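Local coordinates for protein carboxylesterase (Uncultured bacterium, PDB 5GMX) that hydrolyses carboxylic esters and, as a family VIII carboxylesterase with a beta-lactamase-like fold, also acts on oxyimino cephalosporins, at residues Gln185-Ala188 against Glu189-Ser193; Asp200-Ile203 against Gly204-Ala207; Val81-Leu84 against Ala85-Leu89; Arg273-Ala276 against Lys277-Ala281. All blocks are in the same frame, centred on the assembly; numbering follows the deposited sequence.

Contact 1: residues Gln185-Ala188 against Glu189-Ser193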
ATOM      1  N   GLN A 185       5.097  13.557   3.476  1.00 13.71           N
ATOM      2  CA  GLN A 185       4.867  14.848   2.837  1.00 16.86           C
ATOM      3  C   GLN A 185       5.079  14.773   1.329  1.00 16.18           C
ATOM      4  O   GLN A 185       4.441  15.501   0.575  1.00 19.31           O
ATOM      5  CB  GLN A 185       5.760  15.928   3.441  1.00 19.29           C
ATOM      6  CG  GLN A 185       5.596  16.119   4.929  1.00 23.39           C
ATOM      7  CD  GLN A 185       6.713  16.979   5.504  1.00 42.45           C
ATOM      8  OE1 GLN A 185       7.050  18.030   4.948  1.00 41.96           O
ATOM      9  NE2 GLN A 185       7.310  16.523   6.607  1.00 35.48           N
ATOM     10  N   LEU A 186       6.016  13.941   0.891  1.00 14.64           N
ATOM     11  CA  LEU A 186       6.199  13.709  -0.537  1.00 15.61           C
ATOM     12  C   LEU A 186       4.956  13.042  -1.122  1.00 12.81           C
ATOM     13  O   LEU A 186       4.512  13.399  -2.209  1.00 15.63           O
ATOM     14  CB  LEU A 186       7.434  12.858  -0.797  1.00 12.51           C
ATOM     15  CG  LEU A 186       8.777  13.538  -0.599  1.00 19.74           C
ATOM     16  CD1 LEU A 186       9.905  12.500  -0.630  1.00 20.85           C
ATOM     17  CD2 LEU A 186       8.971  14.601  -1.687  1.00 15.20           C
ATOM     18  N   PHE A 187       4.388  12.086  -0.395  1.00 15.41           N
ATOM     19  CA  PHE A 187       3.149  11.455  -0.842  1.00 14.60           C
ATOM     20  C   PHE A 187       2.002  12.481  -0.876  1.00 13.16           C
ATOM     21  O   PHE A 187       1.254  12.555  -1.849  1.00 15.28           O
ATOM     22  CB  PHE A 187       2.781  10.265   0.048  1.00  9.08           C
ATOM     23  CG  PHE A 187       1.437   9.669  -0.276  1.00 15.19           C
ATOM     24  CD1 PHE A 187       1.290   8.794  -1.342  1.00 15.66           C
ATOM     25  CD2 PHE A 187       0.320   9.993   0.480  1.00 15.73           C
ATOM     26  CE1 PHE A 187       0.051   8.250  -1.642  1.00 16.75           C
ATOM     27  CE2 PHE A 187      -0.919   9.458   0.186  1.00 12.55           C
ATOM     28  CZ  PHE A 187      -1.056   8.585  -0.878  1.00 15.75           C
ATOM     29  N   ALA A 188       1.872  13.272   0.182  1.00 13.11           N
ATOM     30  CA  ALA A 188       0.859  14.331   0.213  1.00 17.68           C
ATOM     31  C   ALA A 188       0.980  15.276  -0.980  1.00 21.20           C
ATOM     32  O   ALA A 188      -0.004  15.534  -1.668  1.00 19.58           O
ATOM     33  CB  ALA A 188       0.955  15.132   1.508  1.00 12.63           C
ATOM     34  N   GLU A 189       2.190  15.769  -1.237  1.00 15.86           N
ATOM     35  CA  GLU A 189       2.387  16.834  -2.222  1.00 21.30           C
ATOM     36  C   GLU A 189       2.419  16.355  -3.665  1.00 20.17           C
ATOM     37  O   GLU A 189       1.954  17.053  -4.563  1.00 21.84           O
ATOM     38  CB  GLU A 189       3.675  17.616  -1.913  1.00 22.32           C
ATOM     39  CG  GLU A 189       3.537  18.540  -0.693  1.00 35.17           C
ATOM     40  CD  GLU A 189       4.841  19.215  -0.280  1.00 51.62           C
ATOM     41  OE1 GLU A 189       5.881  18.962  -0.926  1.00 56.51           O
ATOM     42  OE2 GLU A 189       4.822  19.993   0.703  1.00 51.49           O
ATOM     43  N   LYS A 190       2.959  15.166  -3.899  1.00 21.04           N
ATOM     44  CA  LYS A 190       3.152  14.716  -5.268  1.00 20.94           C
ATOM     45  C   LYS A 190       2.125  13.699  -5.750  1.00 20.07           C
ATOM     46  O   LYS A 190       1.961  13.522  -6.945  1.00 17.29           O
ATOM     47  CB  LYS A 190       4.559  14.150  -5.436  1.00 20.19           C
ATOM     48  CG  LYS A 190       5.627  15.217  -5.288  1.00 22.96           C
ATOM     49  CD  LYS A 190       7.006  14.678  -5.559  1.00 29.93           C
ATOM     50  CE  LYS A 190       7.994  15.821  -5.730  1.00 32.80           C
ATOM     51  NZ  LYS A 190       7.680  16.607  -6.957  1.00 33.92           N
ATOM     52  N   VAL A 191       1.430  13.035  -4.836  1.00 17.68           N
ATOM     53  CA  VAL A 191       0.476  12.019  -5.255  1.00 15.72           C
ATOM     54  C   VAL A 191      -0.967  12.351  -4.870  1.00 16.50           C
ATOM     55  O   VAL A 191      -1.835  12.431  -5.734  1.00 17.46           O
ATOM     56  CB  VAL A 191       0.836  10.637  -4.664  1.00 18.15           C
ATOM     57  CG1 VAL A 191      -0.223   9.615  -5.027  1.00 16.14           C
ATOM     58  CG2 VAL A 191       2.208  10.198  -5.142  1.00 17.15           C
ATOM     59  N   ALA A 192      -1.213  12.543  -3.580  1.00 14.45           N
ATOM     60  CA  ALA A 192      -2.579  12.623  -3.054  1.00 18.59           C
ATOM     61  C   ALA A 192      -3.262  13.980  -3.251  1.00 19.30           C
ATOM     62  O   ALA A 192      -4.407  14.042  -3.712  1.00 20.05           O
ATOM     63  CB  ALA A 192      -2.579  12.267  -1.587  1.00 16.92           C
ATOM     64  N   SER A 193      -2.582  15.054  -2.863  1.00 18.13           N
ATOM     65  CA  SER A 193      -3.174  16.390  -2.912  1.00 22.12           C
ATOM     66  C   SER A 193      -3.556  16.863  -4.323  1.00 22.07           C
ATOM     67  O   SER A 193      -4.639  17.410  -4.492  1.00 22.43           O
ATOM     68  CB  SER A 193      -2.238  17.416  -2.271  1.00 21.20           C
ATOM     69  OG  SER A 193      -2.861  18.684  -2.189  1.00 40.37           O
TER

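Contact 2: residues Asp200-Ile203 against Gly204-Ala207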
ATOM      1  N   ASP A 200      -8.019  11.818   2.332  1.00 14.64           N
ATOM      2  CA  ASP A 200      -8.525  10.461   2.508  1.00 15.88           C
ATOM      3  C   ASP A 200      -7.412   9.394   2.532  1.00 18.13           C
ATOM      4  O   ASP A 200      -7.702   8.197   2.538  1.00 15.59           O
ATOM      5  CB  ASP A 200      -9.543  10.121   1.415  1.00 14.52           C
ATOM      6  CG  ASP A 200     -10.935  10.704   1.695  1.00 27.49           C
ATOM      7  OD1 ASP A 200     -11.347  10.789   2.882  1.00 28.30           O
ATOM      8  OD2 ASP A 200     -11.635  11.055   0.719  1.00 24.23           O
ATOM      9  N   TYR A 201      -6.153   9.823   2.533  1.00 12.05           N
ATOM     10  CA  TYR A 201      -5.036   8.899   2.766  1.00 13.88           C
ATOM     11  C   TYR A 201      -3.812   9.627   3.313  1.00 14.36           C
ATOM     12  O   TYR A 201      -3.285  10.550   2.684  1.00 15.76           O
ATOM     13  CB  TYR A 201      -4.654   8.138   1.487  1.00 10.97           C
ATOM     14  CG  TYR A 201      -3.966   6.827   1.796  1.00 13.50           C
ATOM     15  CD1 TYR A 201      -2.621   6.781   2.135  1.00 12.85           C
ATOM     16  CD2 TYR A 201      -4.666   5.643   1.776  1.00 16.98           C
ATOM     17  CE1 TYR A 201      -1.993   5.580   2.441  1.00 16.52           C
ATOM     18  CE2 TYR A 201      -4.048   4.435   2.081  1.00 19.28           C
ATOM     19  CZ  TYR A 201      -2.717   4.406   2.407  1.00 20.52           C
ATOM     20  OH  TYR A 201      -2.123   3.187   2.702  1.00 15.47           O
ATOM     21  N   TYR A 202      -3.346   9.177   4.472  1.00 11.59           N
ATOM     22  CA  TYR A 202      -2.222   9.797   5.164  1.00 13.54           C
ATOM     23  C   TYR A 202      -1.123   8.783   5.498  1.00 11.67           C
ATOM     24  O   TYR A 202      -1.405   7.654   5.889  1.00 12.35           O
ATOM     25  CB  TYR A 202      -2.678  10.451   6.475  1.00 10.60           C
ATOM     26  CG  TYR A 202      -3.750  11.510   6.348  1.00 17.26           C
ATOM     27  CD1 TYR A 202      -5.088  11.162   6.204  1.00 11.90           C
ATOM     28  CD2 TYR A 202      -3.427  12.864   6.410  1.00 15.42           C
ATOM     29  CE1 TYR A 202      -6.072  12.140   6.094  1.00 15.15           C
ATOM     30  CE2 TYR A 202      -4.406  13.840   6.314  1.00 14.20           C
ATOM     31  CZ  TYR A 202      -5.721  13.472   6.154  1.00 17.37           C
ATOM     32  OH  TYR A 202      -6.705  14.442   6.061  1.00 17.79           O
ATOM     33  N   ILE A 203       0.125   9.205   5.357  1.00 12.74           N
ATOM     34  CA  ILE A 203       1.243   8.478   5.934  1.00 16.57           C
ATOM     35  C   ILE A 203       1.858   9.405   6.962  1.00 13.94           C
ATOM     36  O   ILE A 203       2.546  10.364   6.610  1.00 15.91           O
ATOM     37  CB  ILE A 203       2.271   8.049   4.878  1.00 12.57           C
ATOM     38  CG1 ILE A 203       1.593   7.193   3.801  1.00 11.54           C
ATOM     39  CG2 ILE A 203       3.416   7.272   5.539  1.00 14.08           C
ATOM     40  CD1 ILE A 203       2.452   6.953   2.576  1.00 15.87           C
ATOM     41  N   GLY A 204       1.574   9.135   8.233  1.00 17.18           N
ATOM     42  CA  GLY A 204       1.830  10.101   9.285  1.00 16.66           C
ATOM     43  C   GLY A 204       0.571  10.935   9.435  1.00 17.24           C
ATOM     44  O   GLY A 204       0.352  11.879   8.676  1.00 18.14           O
ATOM     45  N   LEU A 205      -0.286  10.562  10.378  1.00 16.54           N
ATOM     46  CA  LEU A 205      -1.574  11.233  10.527  1.00 17.43           C
ATOM     47  C   LEU A 205      -1.486  12.440  11.469  1.00 18.12           C
ATOM     48  O   LEU A 205      -1.139  12.286  12.642  1.00 19.92           O
ATOM     49  CB  LEU A 205      -2.626  10.244  11.036  1.00 16.52           C
ATOM     50  CG  LEU A 205      -4.054  10.786  11.066  1.00 18.96           C
ATOM     51  CD1 LEU A 205      -4.588  10.940   9.645  1.00 15.20           C
ATOM     52  CD2 LEU A 205      -4.941   9.889  11.893  1.00 18.27           C
ATOM     53  N   PRO A 206      -1.801  13.644  10.961  1.00 18.45           N
ATOM     54  CA  PRO A 206      -1.829  14.855  11.804  1.00 22.25           C
ATOM     55  C   PRO A 206      -2.811  14.712  12.970  1.00 19.97           C
ATOM     56  O   PRO A 206      -3.878  14.131  12.779  1.00 19.57           O
ATOM     57  CB  PRO A 206      -2.295  15.957  10.837  1.00 17.85           C
ATOM     58  CG  PRO A 206      -1.981  15.428   9.461  1.00 22.35           C
ATOM     59  CD  PRO A 206      -2.171  13.932   9.562  1.00 17.99           C
ATOM     60  N   ALA A 207      -2.476  15.242  14.143  1.00 18.36           N
ATOM     61  CA  ALA A 207      -3.369  15.136  15.305  1.00 23.22           C
ATOM     62  C   ALA A 207      -4.797  15.622  15.002  1.00 18.34           C
ATOM     63  O   ALA A 207      -5.780  15.010  15.436  1.00 21.20           O
ATOM     64  CB  ALA A 207      -2.797  15.907  16.486  1.00 24.06           C
TER

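Contact 3: residues Val81-Leu84 against Ala85-Leu89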
ATOM      1  N   VAL A  81       7.914   6.712  -5.504  1.00 17.11           N
ATOM      2  CA  VAL A  81       9.184   6.467  -6.192  1.00 12.82           C
ATOM      3  C   VAL A  81       8.950   6.593  -7.678  1.00 13.94           C
ATOM      4  O   VAL A  81       9.725   7.252  -8.393  1.00 18.76           O
ATOM      5  CB  VAL A  81       9.788   5.083  -5.860  1.00 15.28           C
ATOM      6  CG1 VAL A  81      10.993   4.808  -6.760  1.00 10.04           C
ATOM      7  CG2 VAL A  81      10.201   5.031  -4.393  1.00 18.30           C
ATOM      8  N   GLY A  82       7.829   6.029  -8.119  1.00 12.30           N
ATOM      9  CA  GLY A  82       7.465   6.070  -9.513  1.00 13.58           C
ATOM     10  C   GLY A  82       7.375   7.489 -10.025  1.00 14.46           C
ATOM     11  O   GLY A  82       7.885   7.802 -11.110  1.00 13.35           O
ATOM     12  N   VAL A  83       6.753   8.360  -9.231  1.00 12.69           N
ATOM     13  CA  VAL A  83       6.561   9.737  -9.669  1.00 14.95           C
ATOM     14  C   VAL A  83       7.932  10.375  -9.777  1.00 16.63           C
ATOM     15  O   VAL A  83       8.241  11.053 -10.770  1.00 15.81           O
ATOM     16  CB  VAL A  83       5.647  10.534  -8.713  1.00 17.43           C
ATOM     17  CG1 VAL A  83       5.701  12.032  -9.022  1.00 19.49           C
ATOM     18  CG2 VAL A  83       4.212   9.999  -8.794  1.00 14.86           C
ATOM     19  N   LEU A  84       8.777  10.108  -8.780  1.00 10.60           N
ATOM     20  CA  LEU A  84      10.098  10.718  -8.780  1.00 15.68           C
ATOM     21  C   LEU A  84      10.925  10.148  -9.920  1.00 18.71           C
ATOM     22  O   LEU A  84      11.764  10.852 -10.479  1.00 16.35           O
ATOM     23  CB  LEU A  84      10.815  10.504  -7.439  1.00 18.29           C
ATOM     24  CG  LEU A  84      10.217  11.273  -6.254  1.00 21.43           C
ATOM     25  CD1 LEU A  84      10.890  10.850  -4.960  1.00 18.71           C
ATOM     26  CD2 LEU A  84      10.337  12.779  -6.460  1.00 17.78           C
ATOM     27  N   ALA A  85      10.672   8.889 -10.290  1.00 15.48           N
ATOM     28  CA  ALA A  85      11.440   8.325 -11.385  1.00 13.49           C
ATOM     29  C   ALA A  85      10.977   8.992 -12.672  1.00 18.75           C
ATOM     30  O   ALA A  85      11.780   9.265 -13.569  1.00 14.17           O
ATOM     31  CB  ALA A  85      11.276   6.818 -11.455  1.00 15.16           C
ATOM     32  N   ASP A  86       9.682   9.314 -12.721  1.00 20.64           N
ATOM     33  CA  ASP A  86       9.084   9.875 -13.926  1.00 17.84           C
ATOM     34  C   ASP A  86       9.596  11.292 -14.149  1.00 19.63           C
ATOM     35  O   ASP A  86       9.694  11.741 -15.283  1.00 23.10           O
ATOM     36  CB  ASP A  86       7.552   9.870 -13.827  1.00 19.90           C
ATOM     37  CG  ASP A  86       6.872  10.223 -15.149  1.00 26.98           C
ATOM     38  OD1 ASP A  86       7.188   9.576 -16.176  1.00 26.79           O
ATOM     39  OD2 ASP A  86       6.030  11.155 -15.160  1.00 24.45           O
ATOM     40  N   GLU A  87       9.940  11.980 -13.063  1.00 18.37           N
ATOM     41  CA  GLU A  87      10.514  13.326 -13.146  1.00 20.33           C
ATOM     42  C   GLU A  87      12.013  13.307 -13.466  1.00 20.63           C
ATOM     43  O   GLU A  87      12.617  14.356 -13.657  1.00 18.25           O
ATOM     44  CB  GLU A  87      10.316  14.087 -11.832  1.00 22.56           C
ATOM     45  CG  GLU A  87       8.876  14.328 -11.430  1.00 24.56           C
ATOM     46  CD  GLU A  87       8.769  14.910 -10.023  1.00 34.94           C
ATOM     47  OE1 GLU A  87       9.825  15.207  -9.418  1.00 34.38           O
ATOM     48  OE2 GLU A  87       7.637  15.058  -9.515  1.00 44.38           O
ATOM     49  N   GLY A  88      12.614  12.122 -13.496  1.00 17.96           N
ATOM     50  CA  GLY A  88      14.020  11.992 -13.844  1.00 20.07           C
ATOM     51  C   GLY A  88      14.984  12.055 -12.667  1.00 20.33           C
ATOM     52  O   GLY A  88      16.196  12.139 -12.858  1.00 28.33           O
ATOM     53  N   LEU A  89      14.460  11.997 -11.447  1.00 16.46           N
ATOM     54  CA  LEU A  89      15.312  12.060 -10.262  1.00 17.22           C
ATOM     55  C   LEU A  89      15.829  10.673  -9.860  1.00 15.99           C
ATOM     56  O   LEU A  89      16.851  10.558  -9.193  1.00 17.17           O
ATOM     57  CB  LEU A  89      14.560  12.699  -9.094  1.00 13.55           C
ATOM     58  CG  LEU A  89      14.244  14.180  -9.278  1.00 20.53           C
ATOM     59  CD1 LEU A  89      13.350  14.672  -8.161  1.00 19.46           C
ATOM     60  CD2 LEU A  89      15.532  14.977  -9.321  1.00 18.15           C
TER

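Contact 4: residues Arg273-Ala276 against Lys277-Ala281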
ATOM      1  N   ARG A 273     -12.078   5.429  -0.661  1.00 16.73           N
ATOM      2  CA  ARG A 273     -12.105   6.546  -1.602  1.00 17.95           C
ATOM      3  C   ARG A 273     -10.702   7.063  -1.935  1.00 17.53           C
ATOM      4  O   ARG A 273     -10.391   7.295  -3.104  1.00 16.29           O
ATOM      5  CB  ARG A 273     -12.968   7.692  -1.059  1.00 17.82           C
ATOM      6  CG  ARG A 273     -13.080   8.887  -2.011  1.00 22.12           C
ATOM      7  CD  ARG A 273     -14.150   9.880  -1.552  1.00 22.91           C
ATOM      8  NE  ARG A 273     -13.966  10.221  -0.154  1.00 26.28           N
ATOM      9  CZ  ARG A 273     -14.796   9.875   0.825  1.00 25.53           C
ATOM     10  NH1 ARG A 273     -15.907   9.194   0.564  1.00 25.81           N
ATOM     11  NH2 ARG A 273     -14.514  10.220   2.072  1.00 25.33           N
ATOM     12  N   GLY A 274      -9.855   7.241  -0.920  1.00 16.98           N
ATOM     13  CA  GLY A 274      -8.496   7.716  -1.147  1.00 15.37           C
ATOM     14  C   GLY A 274      -7.689   6.756  -2.012  1.00 14.93           C
ATOM     15  O   GLY A 274      -7.023   7.155  -2.999  1.00 15.50           O
ATOM     16  N   ILE A 275      -7.783   5.476  -1.656  1.00 11.88           N
ATOM     17  CA  ILE A 275      -7.102   4.407  -2.379  1.00 14.53           C
ATOM     18  C   ILE A 275      -7.550   4.365  -3.834  1.00 14.02           C
ATOM     19  O   ILE A 275      -6.724   4.300  -4.755  1.00 12.36           O
ATOM     20  CB  ILE A 275      -7.366   3.040  -1.724  1.00 14.75           C
ATOM     21  CG1 ILE A 275      -6.851   3.029  -0.286  1.00 18.81           C
ATOM     22  CG2 ILE A 275      -6.729   1.921  -2.529  1.00 10.22           C
ATOM     23  CD1 ILE A 275      -7.308   1.808   0.508  1.00 18.03           C
ATOM     24  N   ALA A 276      -8.865   4.413  -4.030  1.00 11.50           N
ATOM     25  CA  ALA A 276      -9.431   4.335  -5.367  1.00 10.85           C
ATOM     26  C   ALA A 276      -9.065   5.551  -6.200  1.00 12.31           C
ATOM     27  O   ALA A 276      -8.991   5.458  -7.417  1.00 13.76           O
ATOM     28  CB  ALA A 276     -10.943   4.196  -5.300  1.00 15.56           C
ATOM     29  N   LYS A 277      -8.888   6.701  -5.558  1.00 10.26           N
ATOM     30  CA  LYS A 277      -8.476   7.886  -6.296  1.00 15.00           C
ATOM     31  C   LYS A 277      -7.051   7.739  -6.809  1.00 13.09           C
ATOM     32  O   LYS A 277      -6.781   8.047  -7.973  1.00 12.85           O
ATOM     33  CB  LYS A 277      -8.593   9.145  -5.434  1.00 12.85           C
ATOM     34  CG  LYS A 277     -10.016   9.692  -5.366  1.00 13.94           C
ATOM     35  CD  LYS A 277     -10.107  10.950  -4.520  1.00 15.40           C
ATOM     36  CE  LYS A 277     -11.576  11.408  -4.433  1.00 23.61           C
ATOM     37  NZ  LYS A 277     -11.706  12.721  -3.747  1.00 21.59           N
ATOM     38  N   VAL A 278      -6.140   7.273  -5.950  1.00 11.38           N
ATOM     39  CA  VAL A 278      -4.758   7.101  -6.417  1.00 11.86           C
ATOM     40  C   VAL A 278      -4.679   6.046  -7.533  1.00 13.26           C
ATOM     41  O   VAL A 278      -4.101   6.292  -8.613  1.00 13.44           O
ATOM     42  CB  VAL A 278      -3.808   6.725  -5.268  1.00 12.15           C
ATOM     43  CG1 VAL A 278      -2.384   6.538  -5.793  1.00 14.79           C
ATOM     44  CG2 VAL A 278      -3.836   7.808  -4.200  1.00 18.97           C
ATOM     45  N   TYR A 279      -5.265   4.877  -7.291  1.00 11.69           N
ATOM     46  CA  TYR A 279      -5.201   3.845  -8.322  1.00 13.51           C
ATOM     47  C   TYR A 279      -6.026   4.216  -9.554  1.00 16.27           C
ATOM     48  O   TYR A 279      -5.740   3.759 -10.649  1.00 12.92           O
ATOM     49  CB  TYR A 279      -5.651   2.497  -7.770  1.00 13.73           C
ATOM     50  CG  TYR A 279      -4.549   1.805  -7.017  1.00 12.85           C
ATOM     51  CD1 TYR A 279      -3.444   1.305  -7.689  1.00 12.68           C
ATOM     52  CD2 TYR A 279      -4.596   1.673  -5.632  1.00 13.03           C
ATOM     53  CE1 TYR A 279      -2.410   0.665  -7.010  1.00 13.21           C
ATOM     54  CE2 TYR A 279      -3.572   1.038  -4.940  1.00 13.85           C
ATOM     55  CZ  TYR A 279      -2.478   0.535  -5.640  1.00 12.74           C
ATOM     56  OH  TYR A 279      -1.457  -0.088  -4.971  1.00 14.16           O
ATOM     57  N   GLY A 280      -7.030   5.064  -9.361  1.00 13.82           N
ATOM     58  CA  GLY A 280      -7.843   5.591 -10.439  1.00 13.35           C
ATOM     59  C   GLY A 280      -7.001   6.459 -11.354  1.00 14.34           C
ATOM     60  O   GLY A 280      -7.069   6.311 -12.576  1.00 16.64           O
ATOM     61  N   ALA A 281      -6.183   7.336 -10.770  1.00 11.82           N
ATOM     62  CA  ALA A 281      -5.218   8.106 -11.567  1.00 17.00           C
ATOM     63  C   ALA A 281      -4.263   7.177 -12.308  1.00 16.26           C
ATOM     64  O   ALA A 281      -3.990   7.380 -13.496  1.00 16.45           O
ATOM     65  CB  ALA A 281      -4.425   9.073 -10.691  1.00 11.97           C
TER

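Contact 1: residues Gln185-Ala188 against Glu189-Ser193
The backbone of Gln185-Ala188 runs straight on into Glu189-Ser193 as the last turns of helix 183-192, where regular i to i+4 bonding gives way to a wider turn. Phe187 O takes two N-H groups, from Val191 at 3.0 Å with a donor angle of 146° and, much straighter at 170°, from Ala192 N. One residue on, Ser193 N reaches back five positions to Ala188 O at 2.9 Å. The last turn thus widens to a pi-type turn, and it brings Ala192 CB up to the ring of Phe187. The ring gets there because CG of Phe187 is anti to the backbone N (chi1 174°). Its CE1 meets Val191 CG1 at 3.7 Å, while CE2, on the other branch of the ring, lies 3.7 Å from Ala192 CB; both methyls approach obliquely. Met76 and Val80 of helix 72-86 and Ile203 also pack on Phe187. The outer side of the helix is polar. Glu189, its chain extended, passes CG within 3.4 Å of Gln185 O before its OE1 forms a salt bridge with Lys181. Lys190 lays CB 3.3 Å from Leu186 O, and its NZ, bent at chi4, forms a salt bridge with Glu87 OE2.

Contact 2: residues Asp200-Ile203 against Gly204-Ala207
Tyr202 OH has two partners, Arg212 NH1 and Asn199 O, each in a weak hydrogen bond, at the far end of a ring whose body rests on Leu205 and Pro206. Tyr202 sits on strand 201-202, an outer strand of the small three-stranded antiparallel sheet formed with 67-68 and 269-270; the chain leaves that strand here and folds back so that the following residues meet the tyrosine ring. Gly204 makes the change of direction possible: its phi of 91° would press a CB into Ile203 O, and glycine has none.

No hydrogen bond joins the two segments, so the turn is held across them by apolar contacts. Leu205 supplies the main one, a CH-pi contact in which CD1 stands over one face of the Tyr202 ring, 3.7 Å from its centroid and 25° off the normal. The methyl is displaced toward the root of the ring, closest to CG at 3.4 Å, with Tyr202 CD1 at 3.5 Å. A first torsion of -173° on Leu205, with CG anti to the backbone N, swings the branch back to that face. The backbone O of the same leucine accepts a hydrogen bond from Arg256 NH2, which ties the loop to a neighbouring part of the chain. Ile203 turns its side chain the other way, into the interior against Thr73 at the start of helix 72-86. Pro206 crosses the tyrosine at about a right angle, and its CD lies 3.6 Å from Tyr202 CD2 and 3.9 Å from Tyr202 CE2.

Contact 3: residues Val81-Leu84 against Ala85-Leu89
The one flat side group that touches across the turn is the carboxylate of Glu87, and aliphatic methyls flank both of its oxygens: Val83 CG1 is 3.6 Å from OE2, while Leu84 CD2 is 3.9 Å from OE1. The charge itself is answered elsewhere, since OE2 forms a salt bridge with Lys190 on helix 183-192. Glu87 gets its head there with CG anti to the carbonyl carbon (chi1 -62°) and the rest of the chain extended. On the way CG passes 3.4 Å from Val83 O, the same oxygen that accepts the Glu87 backbone N-H, so the side chain lies back along the helix.

Beneath these groups helix 72-86 is running out. Ala85 N bonds to Val81 O at 2.7 Å, followed by Asp86 N to Gly82 O, both ordinary helical bonds. Then comes a Schellman motif: Gly88 turns to a positive phi of 91°, its N bonds back to Ala85 O at 3.0 Å, and Leu89 N reaches the whole way back to Leu84 O at 3.1 Å. Leu84 O takes a second, weak bond from Glu87 N. Leu84 O and Ala85 O are thus both taken by main-chain N-H groups. With the chain turned at Gly88, the side chain of Leu89 swings in over the same turn, and its CD1 comes to rest 3.9 Å from Leu84 CD2, the methyl that also borders the Glu87 carboxylate. Asp86 leads away from this cluster, and its OD1 is hydrogen-bonded to Ser295 OG.

Contact 4: residues Arg273-Ala276 against Lys277-Ala281
Lys277 can be followed along the flank of Arg273 from root to tip. Its CB lies equally, at 3.5 Å, from Arg273 O and from Gly274 O; CG drops to 3.3 Å from Arg273 O, and CD draws off from that oxygen. CE then meets the aliphatic part of the arginine, 3.8 Å from Arg273 CG, before NZ leaves to hydrogen-bond the carbonyl O of Gly196. The two side chains lie side by side and point the same way, with the lysine extended throughout and the arginine bent at chi3 (50°). Lys277 NZ and Arg273 NE stay 4.9 Å apart, and these like charges are served separately: the guanidinium forms salt bridges with Asp200 and Asp47 and bonds to Ser63 O through NH2, which probably eases the unfavourable proximity.

On another face of the helix Ile275 and Tyr279 likewise lie side by side, pointing the same way. Ile275 CG2, anti to its own backbone N, meets the edge of the Tyr279 ring in the ring plane, 3.8 Å from CD2. Tyr279 N donates to Ile275 O at 3.0 Å, nearly straight at 177°. Gly280 N reaches Ala276 O at 2.8 Å from above the carbonyl plane.

Toward the large sheet, Ala276 and Lys277 touch Ile44 of strand 43-51, while Ile275 and Val278 rest on Met76. Helix 272-283 is thus wedged between the large antiparallel sheet and helix 72-86, the helix that begins right after Ser71 of the probable SxxK motif, as in the fold of serine beta-lactamases.

Along the chain contact 3 comes first, then contacts 1, 2 and 4, and all four belong to the beta-lactamase-like fold. Contact 1 is central: its centre lies about 11 Å from that of contact 2 and about 13 Å from those of contacts 3 and 4, and it touches all three, including Val191 CG1 against Val278 CG1 at 3.8 Å. Helix 183-192 leads on to strand 201-202; just before it, Asp200 OD2 meets Arg273 NE at 2.6 Å, joining contacts 2 and 4. Contact 3 touches neither contact 2 nor contact 4, centres about 23 and 19 Å away. It ends helix 72-86, on which contacts 1, 2 and 4 pack and whose start borders the phenylmethanesulfonic acid pocket.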